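Local coordinates for beta-galactosidase (Marinomonas sp. ef1, PDB 6Y2K), which probably hydrolyses terminal beta-D-galactosyl residues of beta-galactosides as a cold-active, hexameric GH42 beta-galactosidase, at residues A[275-280]-A[435-440]. Residues are numbered along the deposited sequence; the frame is centred on the assembly and turned at random.
Sequences EPLYTE and YFFWCY
L277 packs against two aromatic rings of helix 435-448, F437 and Y440, and meets each with a different part of itself. Its CD2 methyl stands 3.7 Å from the centroid of the Y440 ring. That methyl is only 7° off the ring normal, a nearly centred CH-pi contact. F437 receives the backbone end of the same residue: L277 CA lies 3.9 Å from that ring's centroid, 19° off the normal. Farther along the side chain, L277 CD1 reaches F437 CD1 at 3.6 Å. CG, anti to the backbone N, carries the branch past F437, and the second torsion then turns CD1 to F437 and CD2 to Y440.

Beyond the leucine, Y278 donates a hydrogen bond from its OH to Y440 OH (2.9 Å). The two tyrosine rings form an offset edge-to-face pair, with the edge of Y278 directed at the face of Y440 and the planes at 81°. L277 CD2 also sits over the rim of one Y278 face, so a single methyl touches both tyrosines.

In the second shell, R441 NH2 hydrogen-bonds L277 O, anchoring the leucine backbone to the same helix, and H291 meets both tyrosine rings. The contact thus joins the loop that leads on from helix 268-274, after strand 261-266 of the eight-stranded parallel (TIM-type) barrel, to the first turns of helix 435-448 in the trimerisation-domain region, with helix 294-305 packing through A294 against Y278 and Y440.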
loop_
_atom_site.group_PDB
_atom_site.type_symbol
_atom_site.label_atom_id
_atom_site.label_comp_id
_atom_site.label_asym_id
_atom_site.label_seq_id
_atom_site.Cartn_x
_atom_site.Cartn_y
_atom_site.Cartn_z
ATOM N N GLU A 275 -12.425 -14.125 -19.739
ATOM C CA GLU A 275 -13.644 -14.248 -18.917
ATOM C C GLU A 275 -13.616 -13.455 -17.600
ATOM O O GLU A 275 -12.681 -13.607 -16.815
ATOM C CB GLU A 275 -13.951 -15.721 -18.603
ATOM C CG GLU A 275 -14.288 -16.579 -19.814
ATOM C CD GLU A 275 -15.512 -16.123 -20.588
ATOM O OE1 GLU A 275 -15.565 -16.387 -21.812
ATOM O OE2 GLU A 275 -16.422 -15.518 -19.980
ATOM N N PRO A 276 -14.650 -12.629 -17.340
ATOM C CA PRO A 276 -14.714 -11.940 -16.042
ATOM C C PRO A 276 -14.867 -12.835 -14.816
ATOM O O PRO A 276 -14.641 -12.368 -13.705
ATOM C CB PRO A 276 -15.942 -11.031 -16.182
ATOM C CG PRO A 276 -16.055 -10.785 -17.638
ATOM C CD PRO A 276 -15.643 -12.083 -18.285
ATOM N N LEU A 277 -15.265 -14.093 -14.999
ATOM C CA LEU A 277 -15.244 -15.100 -13.918
ATOM C C LEU A 277 -13.946 -15.087 -13.088
ATOM O O LEU A 277 -13.975 -15.217 -11.861
ATOM C CB LEU A 277 -15.415 -16.493 -14.538
ATOM C CG LEU A 277 -15.230 -17.732 -13.663
ATOM C CD1 LEU A 277 -16.303 -17.793 -12.600
ATOM C CD2 LEU A 277 -15.270 -18.977 -14.527
ATOM N N TYR A 278 -12.813 -14.969 -13.770
ATOM C CA TYR A 278 -11.523 -15.161 -13.128
ATOM C C TYR A 278 -10.982 -13.886 -12.489
ATOM O O TYR A 278 -11.161 -12.788 -13.022
ATOM C CB TYR A 278 -10.527 -15.734 -14.133
ATOM C CG TYR A 278 -10.949 -17.091 -14.656
ATOM C CD1 TYR A 278 -11.082 -18.179 -13.789
ATOM C CD2 TYR A 278 -11.233 -17.292 -16.010
ATOM C CE1 TYR A 278 -11.476 -19.424 -14.256
ATOM C CE2 TYR A 278 -11.624 -18.534 -16.484
ATOM C CZ TYR A 278 -11.736 -19.605 -15.604
ATOM O OH TYR A 278 -12.113 -20.859 -16.059
ATOM N N THR A 279 -10.330 -14.050 -11.338
ATOM C CA THR A 279 -9.705 -12.944 -10.627
ATOM C C THR A 279 -8.408 -12.525 -11.297
ATOM O O THR A 279 -7.839 -13.255 -12.121
ATOM C CB THR A 279 -9.368 -13.310 -9.175
ATOM O OG1 THR A 279 -8.421 -14.389 -9.153
ATOM C CG2 THR A 279 -10.630 -13.685 -8.395
ATOM N N GLU A 280 -7.924 -11.351 -10.908
ATOM C CA GLU A 280 -6.629 -10.873 -11.405
ATOM C C GLU A 280 -5.500 -11.840 -11.030
ATOM O O GLU A 280 -4.658 -12.160 -11.880
ATOM C CB GLU A 280 -6.325 -9.436 -10.948
ATOM C CG GLU A 280 -6.732 -8.391 -11.983
ATOM C CD GLU A 280 -8.055 -8.724 -12.652
ATOM O OE1 GLU A 280 -8.170 -8.664 -13.894
ATOM O OE2 GLU A 280 -8.993 -9.075 -11.914
ATOM N N TYR A 435 -25.155 -16.929 -11.725
ATOM C CA TYR A 435 -25.419 -18.361 -11.559
ATOM C C TYR A 435 -24.215 -19.203 -11.967
ATOM O O TYR A 435 -23.765 -20.054 -11.207
ATOM C CB TYR A 435 -26.624 -18.779 -12.385
ATOM C CG TYR A 435 -26.950 -20.269 -12.380
ATOM C CD1 TYR A 435 -27.441 -20.890 -11.240
ATOM C CD2 TYR A 435 -26.780 -21.052 -13.525
ATOM C CE1 TYR A 435 -27.766 -22.244 -11.231
ATOM C CE2 TYR A 435 -27.105 -22.404 -13.528
ATOM C CZ TYR A 435 -27.605 -22.991 -12.382
ATOM O OH TYR A 435 -27.939 -24.326 -12.362
ATOM N N PHE A 436 -23.700 -18.949 -13.162
ATOM C CA PHE A 436 -22.559 -19.706 -13.667
ATOM C C PHE A 436 -21.334 -19.591 -12.749
ATOM O O PHE A 436 -20.659 -20.594 -12.485
ATOM C CB PHE A 436 -22.190 -19.277 -15.094
ATOM C CG PHE A 436 -21.208 -20.199 -15.751
ATOM C CD1 PHE A 436 -19.848 -20.087 -15.495
ATOM C CD2 PHE A 436 -21.648 -21.204 -16.595
ATOM C CE1 PHE A 436 -18.948 -20.952 -16.086
ATOM C CE2 PHE A 436 -20.752 -22.075 -17.188
ATOM C CZ PHE A 436 -19.402 -21.945 -16.936
ATOM N N PHE A 437 -21.051 -18.378 -12.269
ATOM C CA PHE A 437 -19.898 -18.152 -11.390
ATOM C C PHE A 437 -20.068 -18.968 -10.102
ATOM O O PHE A 437 -19.129 -19.613 -9.643
ATOM C CB PHE A 437 -19.737 -16.674 -11.003
ATOM C CG PHE A 437 -19.341 -15.744 -12.127
ATOM C CD1 PHE A 437 -19.393 -16.105 -13.479
ATOM C CD2 PHE A 437 -18.989 -14.431 -11.812
ATOM C CE1 PHE A 437 -19.060 -15.190 -14.471
ATOM C CE2 PHE A 437 -18.656 -13.520 -12.802
ATOM C CZ PHE A 437 -18.693 -13.901 -14.133
ATOM N N TRP A 438 -21.261 -18.916 -9.523
ATOM C CA TRP A 438 -21.563 -19.632 -8.280
ATOM C C TRP A 438 -21.410 -21.148 -8.469
ATOM O O TRP A 438 -20.771 -21.801 -7.643
ATOM C CB TRP A 438 -22.964 -19.265 -7.774
ATOM C CG TRP A 438 -23.419 -20.032 -6.555
ATOM C CD1 TRP A 438 -24.504 -20.839 -6.475
ATOM C CD2 TRP A 438 -22.800 -20.058 -5.258
ATOM N NE1 TRP A 438 -24.612 -21.377 -5.216
ATOM C CE2 TRP A 438 -23.580 -20.916 -4.444
ATOM C CE3 TRP A 438 -21.664 -19.450 -4.705
ATOM C CZ2 TRP A 438 -23.268 -21.174 -3.092
ATOM C CZ3 TRP A 438 -21.345 -19.708 -3.363
ATOM C CH2 TRP A 438 -22.142 -20.576 -2.578
ATOM N N CYS A 439 -21.958 -21.684 -9.567
ATOM C CA CYS A 439 -21.803 -23.112 -9.896
ATOM C C CYS A 439 -20.321 -23.484 -10.033
ATOM O O CYS A 439 -19.859 -24.483 -9.461
ATOM C CB CYS A 439 -22.558 -23.483 -11.179
ATOM S SG CYS A 439 -24.367 -23.455 -11.087
ATOM N N TYR A 440 -19.576 -22.640 -10.744
ATOM C CA TYR A 440 -18.147 -22.849 -10.972
ATOM C C TYR A 440 -17.352 -22.827 -9.667
ATOM O O TYR A 440 -16.470 -23.647 -9.483
ATOM C CB TYR A 440 -17.593 -21.783 -11.926
ATOM C CG TYR A 440 -16.207 -22.068 -12.446
ATOM C CD1 TYR A 440 -15.074 -21.624 -11.763
ATOM C CD2 TYR A 440 -16.021 -22.768 -13.636
ATOM C CE1 TYR A 440 -13.800 -21.878 -12.249
ATOM C CE2 TYR A 440 -14.749 -23.013 -14.133
ATOM C CZ TYR A 440 -13.644 -22.575 -13.431
ATOM O OH TYR A 440 -12.386 -22.809 -13.930
#